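Local coordinates for serine protease (PDB 3WY8), which probably cleaves peptide bonds as a secreted, trypsin-like serine protease, this chain being its double-barrel protease domain, at residues Leu45-Gly48 with Pro49-Ala53. Numbering follows the deposited sequence.
Sequences LNEG and PGAYA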
# COMPACT_ATOMS: atom_id res chain seq x y z
N LEU A 45 -2.25 0.69 -9.12
CA LEU A 45 -2.71 -0.38 -10.00
C LEU A 45 -3.83 0.01 -10.98
O LEU A 45 -4.27 -0.83 -11.77
CB LEU A 45 -3.07 -1.65 -9.20
CG LEU A 45 -4.09 -1.59 -8.06
CD1 LEU A 45 -5.49 -1.26 -8.57
CD2 LEU A 45 -4.09 -2.92 -7.32
N ASN A 46 -4.28 1.26 -10.92
CA ASN A 46 -5.33 1.73 -11.81
C ASN A 46 -5.16 3.22 -12.08
O ASN A 46 -4.86 3.99 -11.17
CB ASN A 46 -6.72 1.43 -11.23
CG ASN A 46 -7.85 1.91 -12.13
OD1 ASN A 46 -8.17 3.09 -12.16
ND2 ASN A 46 -8.45 0.99 -12.88
N GLU A 47 -5.35 3.62 -13.34
CA GLU A 47 -5.13 5.01 -13.77
C GLU A 47 -5.87 6.07 -12.94
O GLU A 47 -5.38 7.20 -12.79
CB GLU A 47 -5.46 5.18 -15.25
CG GLU A 47 -4.53 4.42 -16.19
CD GLU A 47 -4.82 4.68 -17.65
OE1 GLU A 47 -3.90 5.12 -18.37
OE2 GLU A 47 -5.97 4.46 -18.08
N GLY A 48 -7.04 5.72 -12.41
CA GLY A 48 -7.80 6.60 -11.52
C GLY A 48 -8.17 7.96 -12.10
O GLY A 48 -7.61 8.98 -11.70
N PRO A 49 -9.13 7.98 -13.05
CA PRO A 49 -9.84 6.83 -13.60
C PRO A 49 -9.18 6.23 -14.84
O PRO A 49 -8.39 6.89 -15.52
CB PRO A 49 -11.20 7.43 -13.98
CG PRO A 49 -10.87 8.83 -14.38
CD PRO A 49 -9.69 9.26 -13.53
N GLY A 50 -9.52 4.98 -15.14
CA GLY A 50 -9.08 4.37 -16.38
C GLY A 50 -8.76 2.90 -16.26
O GLY A 50 -9.43 2.17 -15.52
N ALA A 51 -7.74 2.48 -17.00
CA ALA A 51 -7.37 1.08 -17.09
C ALA A 51 -6.63 0.61 -15.85
O ALA A 51 -6.00 1.40 -15.14
CB ALA A 51 -6.52 0.85 -18.34
N TYR A 52 -6.72 -0.69 -15.59
CA TYR A 52 -5.88 -1.35 -14.61
C TYR A 52 -4.47 -1.56 -15.17
O TYR A 52 -4.27 -1.53 -16.39
CB TYR A 52 -6.49 -2.68 -14.18
CG TYR A 52 -7.62 -2.54 -13.19
CD1 TYR A 52 -7.37 -2.37 -11.83
CD2 TYR A 52 -8.95 -2.58 -13.62
CE1 TYR A 52 -8.40 -2.24 -10.91
CE2 TYR A 52 -10.00 -2.44 -12.70
CZ TYR A 52 -9.71 -2.28 -11.35
OH TYR A 52 -10.73 -2.15 -10.44
N ALA A 53 -3.50 -1.75 -14.28
CA ALA A 53 -2.12 -2.04 -14.65
C ALA A 53 -2.04 -3.29 -15.52
O ALA A 53 -2.76 -4.26 -15.28
CB ALA A 53 -1.26 -2.20 -13.41
O HOH W 1 -6.70 9.03 -15.38
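N46 reaches across a tight reversal to G50 and Y52 of the returning chain. With CG anti to the backbone N (chi1 -180°), ND2 donates to G50 O at 3.1 Å, a bent bond arriving above the carbonyl plane, and also sits 3.5 Å above the plane of the Y52 ring, over its centre. OD1 turns back to accept from G48 N at 2.9 Å, an Asx turn just before the cis peptide that precedes P49. Were N46 an alanine, G48 N would probably lose its acceptor, and the amide's contacts with G50 O and the Y52 ring would go too. N46 and Y52 form a single beta bridge, flanked by backbone hydrogen bonds from A53 N to L45 O (2.8 Å) and E47 N to A51 O (2.9 Å). Beside it, L45 CD1 packs 3.9 Å from Y52 CE1, the two side chains pointing the same way. A51 N donates a nearly straight hydrogen bond (2.9 Å, 166°) to OE2 of the extended E47 chain, on the anti side, somewhat out of the carboxylate plane. The hairpin-like loop links strands 37-40 and 55-60 of the first barrel; L45 and Y52 rest on L77 of strand 72-78, Y52 OH bonds A79 N, and N46 and Y52 touch A84 of helix 81-84.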